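Local coordinates for flavoprotein (Thermotoga maritima, PDB 5V8S) that probably transfers electrons as an FMN-binding oxidoreductase of the flavo-diiron family, carrying a mu-oxo-diiron centre in its metallo-beta-lactamase-like domain, at residues A[92-104]-A[166-180]. The protein carries 1 engineered substitution. Numbering follows the deposited sequence.
Sequences HIIVNHTEPDDSG and DTMVTYLDGILFSCD. Engineered in segment 92-104: D102 (natural residue His). With FEO (mu-oxo-diiron), chain C.
The diiron site of the metallo-beta-lactamase-like domain is built where the loop and short helix 100-103 that follow strand 92-94 meet both ends of the hairpin 168-179, and D180 joins the two irons. Its carboxylate bridges them, D180 OD2 lying 2.1 Å from FE1 and D180 OD1 2.1 Å from FE2. H97 NE2 and E99 OE1 add to FE1, D101 OD2 and the engineered D102 OD2 to FE2; H163 and H240 complete the protein ligands. E99 OE2 is hydrogen-bonded to Y276 OH of the second subunit.

Behind the metal, D166, together with the NE2-iron bond, sets the rotation of the H97 imidazole. H97 ND1 donates to the syn lone pair of D166 OD1 at 3.0 Å, with an N-H...O angle of 167° and the acceptor in the ring plane, although ring and carboxylate planes stand 71° apart. D166 OD2 takes two bonds from opposite faces of its plane, from T98 N (2.8 Å) and T98 OG1 (2.8 Å). T98 thus holds the carboxylate in position, and the OD1 bond would probably polarise the imidazole.

Farther from the irons, M168 N donates to N96 O (3.1 Å). With CG anti to the carbonyl carbon (chi1 -73°), N96 brings OD1 to T170 OG1, which donates to its in-plane lone pair (2.8 Å). N96 CB meets C179 CB at 3.8 Å. I94 CG2 packs on M168 CE, an apolar contact between the sheets of strands 92-94 and 168-172.

The H-x-E-x-D-H metal-binding motif, whose last histidine is here the engineered D102, facing a bridging aspartate is the signature of flavo-diiron proteins within the metallo-beta-lactamase fold.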
ATOM      1  N   HIS A  92     -23.608  -8.922 -35.295  1.00 23.74           N
ATOM      2  CA  HIS A  92     -22.459  -8.047 -35.114  1.00 22.19           C
ATOM      3  C   HIS A  92     -22.139  -7.935 -33.637  1.00 21.47           C
ATOM      4  O   HIS A  92     -23.045  -7.925 -32.806  1.00 22.57           O
ATOM      5  CB  HIS A  92     -22.774  -6.638 -35.617  1.00 21.66           C
ATOM      6  CG  HIS A  92     -22.987  -6.559 -37.088  1.00 22.52           C
ATOM      7  ND1 HIS A  92     -24.144  -7.005 -37.694  1.00 24.31           N
ATOM      8  CD2 HIS A  92     -22.194  -6.084 -38.075  1.00 23.27           C
ATOM      9  CE1 HIS A  92     -24.047  -6.815 -38.997  1.00 24.79           C
ATOM     10  NE2 HIS A  92     -22.875  -6.265 -39.258  1.00 24.16           N
ATOM     11  N   ILE A  93     -20.846  -7.859 -33.325  1.00 19.67           N
ATOM     12  CA  ILE A  93     -20.377  -7.489 -31.992  1.00 18.70           C
ATOM     13  C   ILE A  93     -19.358  -6.365 -32.142  1.00 19.64           C
ATOM     14  O   ILE A  93     -18.347  -6.523 -32.842  1.00 20.76           O
ATOM     15  CB  ILE A  93     -19.756  -8.679 -31.231  1.00 19.42           C
ATOM     16  CG1 ILE A  93     -20.763  -9.824 -31.094  1.00 21.16           C
ATOM     17  CG2 ILE A  93     -19.296  -8.226 -29.843  1.00 20.07           C
ATOM     18  CD1 ILE A  93     -20.208 -11.109 -30.535  1.00 21.87           C
ATOM     19  N   ILE A  94     -19.616  -5.237 -31.480  1.00 18.61           N
ATOM     20  CA  ILE A  94     -18.702  -4.096 -31.480  1.00 18.73           C
ATOM     21  C   ILE A  94     -17.926  -4.104 -30.173  1.00 18.58           C
ATOM     22  O   ILE A  94     -18.515  -4.160 -29.090  1.00 19.14           O
ATOM     23  CB  ILE A  94     -19.454  -2.765 -31.655  1.00 19.37           C
ATOM     24  CG1 ILE A  94     -20.127  -2.725 -33.039  1.00 20.66           C
ATOM     25  CG2 ILE A  94     -18.480  -1.585 -31.492  1.00 19.47           C
ATOM     26  CD1 ILE A  94     -20.964  -1.460 -33.301  1.00 21.08           C
ATOM     27  N   VAL A  95     -16.612  -4.075 -30.287  1.00 18.94           N
ATOM     28  CA  VAL A  95     -15.708  -4.088 -29.141  1.00 18.42           C
ATOM     29  C   VAL A  95     -14.997  -2.738 -29.121  1.00 19.29           C
ATOM     30  O   VAL A  95     -14.011  -2.523 -29.830  1.00 20.06           O
ATOM     31  CB  VAL A  95     -14.724  -5.260 -29.221  1.00 19.60           C
ATOM     32  CG1 VAL A  95     -13.791  -5.258 -28.019  1.00 20.98           C
ATOM     33  CG2 VAL A  95     -15.492  -6.566 -29.296  1.00 19.81           C
ATOM     34  N   ASN A  96     -15.493  -1.814 -28.288  1.00 18.76           N
ATOM     35  CA  ASN A  96     -14.891  -0.496 -28.193  1.00 18.56           C
ATOM     36  C   ASN A  96     -13.539  -0.535 -27.472  1.00 19.21           C
ATOM     37  O   ASN A  96     -12.720   0.364 -27.672  1.00 19.06           O
ATOM     38  CB  ASN A  96     -15.829   0.432 -27.417  1.00 19.74           C
ATOM     39  CG  ASN A  96     -17.055   0.839 -28.219  1.00 21.12           C
ATOM     40  OD1 ASN A  96     -16.937   1.343 -29.340  1.00 21.93           O
ATOM     41  ND2 ASN A  96     -18.254   0.632 -27.645  1.00 22.22           N
ATOM     42  N   HIS A  97     -13.295  -1.562 -26.655  1.00 18.92           N
ATOM     43  CA  HIS A  97     -12.144  -1.661 -25.765  1.00 18.86           C
ATOM     44  C   HIS A  97     -12.112  -3.103 -25.302  1.00 18.53           C
ATOM     45  O   HIS A  97     -13.161  -3.685 -25.006  1.00 20.28           O
ATOM     46  CB  HIS A  97     -12.379  -0.682 -24.597  1.00 19.01           C
ATOM     47  CG  HIS A  97     -11.382  -0.705 -23.467  1.00 18.59           C
ATOM     48  ND1 HIS A  97     -10.009  -0.630 -23.615  1.00 18.75           N
ATOM     49  CD2 HIS A  97     -11.606  -0.672 -22.133  1.00 17.84           C
ATOM     50  CE1 HIS A  97      -9.436  -0.596 -22.424  1.00 18.87           C
ATOM     51  NE2 HIS A  97     -10.386  -0.611 -21.506  1.00 17.14           N
ATOM     52  N   THR A  98     -10.922  -3.692 -25.291  1.00 17.94           N
ATOM     53  CA  THR A  98     -10.783  -5.132 -25.133  1.00 18.52           C
ATOM     54  C   THR A  98     -10.457  -5.572 -23.712  1.00 18.55           C
ATOM     55  O   THR A  98     -10.271  -6.771 -23.487  1.00 19.64           O
ATOM     56  CB  THR A  98      -9.688  -5.663 -26.059  1.00 20.69           C
ATOM     57  OG1 THR A  98      -8.422  -5.118 -25.660  1.00 22.10           O
ATOM     58  CG2 THR A  98      -9.987  -5.301 -27.512  1.00 21.63           C
ATOM     59  N   GLU A  99     -10.353  -4.653 -22.758  1.00 17.37           N
ATOM     60  CA  GLU A  99      -9.948  -5.062 -21.420  1.00 17.91           C
ATOM     61  C   GLU A  99     -10.964  -6.073 -20.878  1.00 17.83           C
ATOM     62  O   GLU A  99     -12.166  -5.937 -21.127  1.00 17.34           O
ATOM     63  CB  GLU A  99      -9.871  -3.848 -20.492  1.00 18.28           C
ATOM     64  CG  GLU A  99      -9.311  -4.144 -19.121  1.00 19.42           C
ATOM     65  CD  GLU A  99      -9.086  -2.911 -18.294  1.00 20.69           C
ATOM     66  OE1 GLU A  99      -9.141  -1.795 -18.820  1.00 21.57           O
ATOM     67  OE2 GLU A  99      -8.820  -3.066 -17.077  1.00 23.65           O
ATOM     68  N   PRO A 100     -10.532  -7.097 -20.133  1.00 18.15           N
ATOM     69  CA  PRO A 100     -11.470  -8.177 -19.788  1.00 18.31           C
ATOM     70  C   PRO A 100     -12.619  -7.816 -18.871  1.00 18.86           C
ATOM     71  O   PRO A 100     -13.519  -8.650 -18.727  1.00 20.64           O
ATOM     72  CB  PRO A 100     -10.570  -9.250 -19.182  1.00 19.30           C
ATOM     73  CG  PRO A 100      -9.278  -9.050 -19.876  1.00 18.62           C
ATOM     74  CD  PRO A 100      -9.133  -7.568 -20.039  1.00 18.24           C
ATOM     75  N   ASP A 101     -12.640  -6.647 -18.218  1.00 18.19           N
ATOM     76  CA  ASP A 101     -13.853  -6.279 -17.495  1.00 19.06           C
ATOM     77  C   ASP A 101     -15.018  -6.013 -18.436  1.00 19.31           C
ATOM     78  O   ASP A 101     -16.177  -6.167 -18.042  1.00 20.94           O
ATOM     79  CB  ASP A 101     -13.640  -5.058 -16.601  1.00 20.50           C
ATOM     80  CG  ASP A 101     -13.180  -3.825 -17.357  1.00 19.71           C
ATOM     81  OD1 ASP A 101     -12.247  -3.912 -18.170  1.00 21.40           O
ATOM     82  OD2 ASP A 101     -13.755  -2.735 -17.134  1.00 20.56           O
ATOM     83  N   ASP A 102     -14.726  -5.635 -19.667  1.00 19.11           N
ATOM     84  CA  ASP A 102     -15.743  -5.426 -20.681  1.00 22.15           C
ATOM     85  C   ASP A 102     -15.788  -6.527 -21.742  1.00 22.24           C
ATOM     86  O   ASP A 102     -16.834  -6.697 -22.371  1.00 24.36           O
ATOM     87  CB  ASP A 102     -15.569  -4.019 -21.295  1.00 26.51           C
ATOM     88  CG  ASP A 102     -15.762  -2.875 -20.215  1.00 33.03           C
ATOM     89  OD1 ASP A 102     -16.890  -2.741 -19.666  1.00 38.17           O
ATOM     90  OD2 ASP A 102     -14.812  -2.121 -19.877  1.00 30.94           O
ATOM     91  N   SER A 103     -14.722  -7.326 -21.902  1.00 20.66           N
ATOM     92  CA  SER A 103     -14.648  -8.338 -22.963  1.00 21.36           C
ATOM     93  C   SER A 103     -14.624  -9.776 -22.464  1.00 21.43           C
ATOM     94  O   SER A 103     -14.591 -10.702 -23.289  1.00 22.54           O
ATOM     95  CB  SER A 103     -13.404  -8.107 -23.827  1.00 21.24           C
ATOM     96  OG  SER A 103     -12.218  -8.455 -23.130  1.00 21.04           O
ATOM     97  N   GLY A 104     -14.623 -10.000 -21.150  1.00 21.14           N
ATOM     98  CA  GLY A 104     -14.378 -11.342 -20.651  1.00 21.92           C
ATOM     99  C   GLY A 104     -15.447 -12.345 -21.042  1.00 21.29           C
ATOM    100  O   GLY A 104     -15.189 -13.558 -21.071  1.00 23.86           O
ATOM    101  N   ASP A 166      -6.265   0.835 -27.734  1.00 20.91           N
ATOM    102  CA  ASP A 166      -7.340   0.270 -28.540  1.00 20.25           C
ATOM    103  C   ASP A 166      -8.650   1.037 -28.444  1.00 20.01           C
ATOM    104  O   ASP A 166      -9.593   0.695 -29.158  1.00 19.50           O
ATOM    105  CB  ASP A 166      -7.601  -1.196 -28.156  1.00 20.47           C
ATOM    106  CG  ASP A 166      -8.206  -1.364 -26.760  1.00 20.96           C
ATOM    107  OD1 ASP A 166      -8.215  -0.394 -25.970  1.00 21.70           O
ATOM    108  OD2 ASP A 166      -8.680  -2.487 -26.467  1.00 21.74           O
ATOM    109  N   THR A 167      -8.739   2.059 -27.601  1.00 19.57           N
ATOM    110  CA  THR A 167     -10.043   2.601 -27.247  1.00 19.50           C
ATOM    111  C   THR A 167     -10.649   3.412 -28.384  1.00 20.33           C
ATOM    112  O   THR A 167      -9.978   4.220 -29.031  1.00 21.28           O
ATOM    113  CB  THR A 167      -9.954   3.416 -25.951  1.00 21.25           C
ATOM    114  OG1 THR A 167      -8.979   4.454 -26.058  1.00 27.10           O
ATOM    115  CG2 THR A 167      -9.515   2.555 -24.866  1.00 18.98           C
ATOM    116  N   MET A 168     -11.931   3.166 -28.628  1.00 19.53           N
ATOM    117  CA  MET A 168     -12.722   3.927 -29.576  1.00 19.06           C
ATOM    118  C   MET A 168     -14.118   4.095 -28.993  1.00 19.90           C
ATOM    119  O   MET A 168     -14.484   3.469 -27.996  1.00 19.55           O
ATOM    120  CB  MET A 168     -12.798   3.205 -30.930  1.00 20.11           C
ATOM    121  CG  MET A 168     -13.554   1.906 -30.900  1.00 21.49           C
ATOM    122  SD  MET A 168     -13.755   1.252 -32.580  1.00 22.16           S
ATOM    123  CE  MET A 168     -14.902  -0.072 -32.260  1.00 21.70           C
ATOM    124  N   VAL A 169     -14.907   4.953 -29.628  1.00 21.14           N
ATOM    125  CA  VAL A 169     -16.305   5.115 -29.264  1.00 21.14           C
ATOM    126  C   VAL A 169     -17.131   4.935 -30.530  1.00 20.78           C
ATOM    127  O   VAL A 169     -16.651   5.182 -31.639  1.00 22.54           O
ATOM    128  CB  VAL A 169     -16.576   6.476 -28.578  1.00 21.85           C
ATOM    129  CG1 VAL A 169     -15.780   6.608 -27.280  1.00 22.38           C
ATOM    130  CG2 VAL A 169     -16.226   7.610 -29.502  1.00 23.57           C
ATOM    131  N   THR A 170     -18.365   4.465 -30.359  1.00 19.59           N
ATOM    132  CA  THR A 170     -19.281   4.182 -31.458  1.00 20.07           C
ATOM    133  C   THR A 170     -20.434   5.177 -31.394  1.00 19.90           C
ATOM    134  O   THR A 170     -21.093   5.309 -30.360  1.00 20.98           O
ATOM    135  CB  THR A 170     -19.812   2.750 -31.346  1.00 21.06           C
ATOM    136  OG1 THR A 170     -18.729   1.822 -31.476  1.00 22.40           O
ATOM    137  CG2 THR A 170     -20.836   2.437 -32.429  1.00 21.46           C
ATOM    138  N   TYR A 171     -20.661   5.880 -32.496  1.00 20.46           N
ATOM    139  CA  TYR A 171     -21.675   6.929 -32.594  1.00 21.02           C
ATOM    140  C   TYR A 171     -22.782   6.462 -33.525  1.00 21.76           C
ATOM    141  O   TYR A 171     -22.517   6.137 -34.681  1.00 23.07           O
ATOM    142  CB  TYR A 171     -21.025   8.181 -33.159  1.00 22.66           C
ATOM    143  CG  TYR A 171     -21.947   9.357 -33.344  1.00 24.60           C
ATOM    144  CD1 TYR A 171     -22.278  10.162 -32.268  1.00 26.73           C
ATOM    145  CD2 TYR A 171     -22.473   9.686 -34.596  1.00 25.21           C
ATOM    146  CE1 TYR A 171     -23.104  11.258 -32.417  1.00 28.33           C
ATOM    147  CE2 TYR A 171     -23.316  10.781 -34.752  1.00 27.34           C
ATOM    148  CZ  TYR A 171     -23.632  11.563 -33.663  1.00 29.18           C
ATOM    149  OH  TYR A 171     -24.459  12.663 -33.816  1.00 31.63           O
ATOM    150  N   LEU A 172     -24.011   6.432 -33.022  1.00 21.90           N
ATOM    151  CA  LEU A 172     -25.181   5.965 -33.765  1.00 22.92           C
ATOM    152  C   LEU A 172     -26.255   7.047 -33.680  1.00 24.52           C
ATOM    153  O   LEU A 172     -27.021   7.075 -32.714  1.00 25.74           O
ATOM    154  CB  LEU A 172     -25.686   4.669 -33.153  1.00 22.11           C
ATOM    155  CG  LEU A 172     -26.950   4.108 -33.795  1.00 22.51           C
ATOM    156  CD1 LEU A 172     -26.731   3.773 -35.263  1.00 24.95           C
ATOM    157  CD2 LEU A 172     -27.425   2.902 -33.009  1.00 23.75           C
ATOM    158  N   ASP A 173     -26.302   7.933 -34.669  1.00 26.65           N
ATOM    159  CA  ASP A 173     -27.350   8.963 -34.761  1.00 28.96           C
ATOM    160  C   ASP A 173     -27.536   9.738 -33.454  1.00 28.63           C
ATOM    161  O   ASP A 173     -28.657   9.956 -32.987  1.00 31.19           O
ATOM    162  CB  ASP A 173     -28.680   8.351 -35.195  1.00 33.92           C
ATOM    163  CG  ASP A 173     -28.665   7.848 -36.619  1.00 39.57           C
ATOM    164  OD1 ASP A 173     -27.802   8.267 -37.419  1.00 41.67           O
ATOM    165  OD2 ASP A 173     -29.548   7.033 -36.936  1.00 42.84           O
ATOM    166  N   GLY A 174     -26.433  10.171 -32.865  1.00 25.55           N
ATOM    167  CA  GLY A 174     -26.492  10.985 -31.669  1.00 23.83           C
ATOM    168  C   GLY A 174     -26.291  10.213 -30.387  1.00 23.11           C
ATOM    169  O   GLY A 174     -26.061  10.822 -29.331  1.00 23.98           O
ATOM    170  N   ILE A 175     -26.356   8.888 -30.446  1.00 22.53           N
ATOM    171  CA  ILE A 175     -26.165   8.043 -29.272  1.00 21.88           C
ATOM    172  C   ILE A 175     -24.730   7.546 -29.286  1.00 20.57           C
ATOM    173  O   ILE A 175     -24.299   6.925 -30.259  1.00 21.84           O
ATOM    174  CB  ILE A 175     -27.155   6.872 -29.283  1.00 22.78           C
ATOM    175  CG1 ILE A 175     -28.588   7.417 -29.287  1.00 24.04           C
ATOM    176  CG2 ILE A 175     -26.901   5.933 -28.103  1.00 23.18           C
ATOM    177  CD1 ILE A 175     -29.645   6.351 -29.456  1.00 26.04           C
ATOM    178  N   LEU A 176     -23.984   7.803 -28.213  1.00 19.97           N
ATOM    179  CA  LEU A 176     -22.574   7.437 -28.150  1.00 20.83           C
ATOM    180  C   LEU A 176     -22.401   6.267 -27.183  1.00 20.54           C
ATOM    181  O   LEU A 176     -22.704   6.390 -25.989  1.00 21.78           O
ATOM    182  CB  LEU A 176     -21.741   8.636 -27.687  1.00 22.31           C
ATOM    183  CG  LEU A 176     -20.230   8.499 -27.891  1.00 24.71           C
ATOM    184  CD1 LEU A 176     -19.882   8.672 -29.360  1.00 25.59           C
ATOM    185  CD2 LEU A 176     -19.479   9.507 -27.049  1.00 25.43           C
ATOM    186  N   PHE A 177     -21.931   5.135 -27.704  1.00 19.15           N
ATOM    187  CA  PHE A 177     -21.554   3.983 -26.890  1.00 18.74           C
ATOM    188  C   PHE A 177     -20.062   4.127 -26.625  1.00 19.07           C
ATOM    189  O   PHE A 177     -19.247   3.996 -27.542  1.00 19.79           O
ATOM    190  CB  PHE A 177     -21.852   2.679 -27.633  1.00 19.18           C
ATOM    191  CG  PHE A 177     -23.299   2.496 -28.002  1.00 19.56           C
ATOM    192  CD1 PHE A 177     -23.786   2.966 -29.214  1.00 19.93           C
ATOM    193  CD2 PHE A 177     -24.163   1.811 -27.161  1.00 20.32           C
ATOM    194  CE1 PHE A 177     -25.124   2.768 -29.569  1.00 20.60           C
ATOM    195  CE2 PHE A 177     -25.494   1.599 -27.514  1.00 21.48           C
ATOM    196  CZ  PHE A 177     -25.972   2.081 -28.715  1.00 21.85           C
ATOM    197  N   SER A 178     -19.704   4.458 -25.387  1.00 19.78           N
ATOM    198  CA  SER A 178     -18.383   4.993 -25.117  1.00 19.89           C
ATOM    199  C   SER A 178     -17.523   4.117 -24.221  1.00 19.88           C
ATOM    200  O   SER A 178     -16.383   4.490 -23.947  1.00 20.93           O
ATOM    201  CB  SER A 178     -18.515   6.383 -24.486  1.00 20.86           C
ATOM    202  OG  SER A 178     -19.352   6.336 -23.354  1.00 22.23           O
ATOM    203  N   CYS A 179     -18.039   2.987 -23.742  1.00 19.84           N
ATOM    204  CA  CYS A 179     -17.292   2.069 -22.885  1.00 20.03           C
ATOM    205  C   CYS A 179     -16.659   2.788 -21.687  1.00 18.76           C
ATOM    206  O   CYS A 179     -17.386   3.376 -20.899  1.00 20.47           O
ATOM    207  CB  CYS A 179     -16.297   1.228 -23.684  1.00 22.72           C
ATOM    208  SG  CYS A 179     -15.880  -0.294 -22.814  1.00 28.36           S
ATOM    209  N   ASP A 180     -15.331   2.786 -21.516  1.00 18.61           N
ATOM    210  CA  ASP A 180     -14.760   3.420 -20.318  1.00 18.15           C
ATOM    211  C   ASP A 180     -14.899   4.928 -20.319  1.00 18.38           C
ATOM    212  O   ASP A 180     -14.859   5.537 -19.238  1.00 18.78           O
ATOM    213  CB  ASP A 180     -13.266   3.133 -20.166  1.00 17.66           C
ATOM    214  CG  ASP A 180     -12.959   1.699 -19.736  1.00 18.63           C
ATOM    215  OD1 ASP A 180     -13.899   0.942 -19.414  1.00 19.21           O
ATOM    216  OD2 ASP A 180     -11.767   1.324 -19.741  1.00 21.63           O
TER
HETATM  217 FE1  FEO C 401     -10.559  -0.307 -19.303  1.00 19.83          FE
HETATM  218 FE2  FEO C 401     -13.755  -0.863 -18.256  1.00 21.34          FE
HETATM  219  O   FEO C 401     -12.079  -1.355 -18.952  1.00 21.81           O
HETATM  220  O   HOH W   1     -11.381  -1.656 -30.133  1.00 20.87           O
HETATM  221  O   HOH W   2     -10.748   0.045 -17.133  1.00 54.25           O
HETATM  222  O   HOH W   3     -12.635   0.287 -16.645  1.00 26.54           O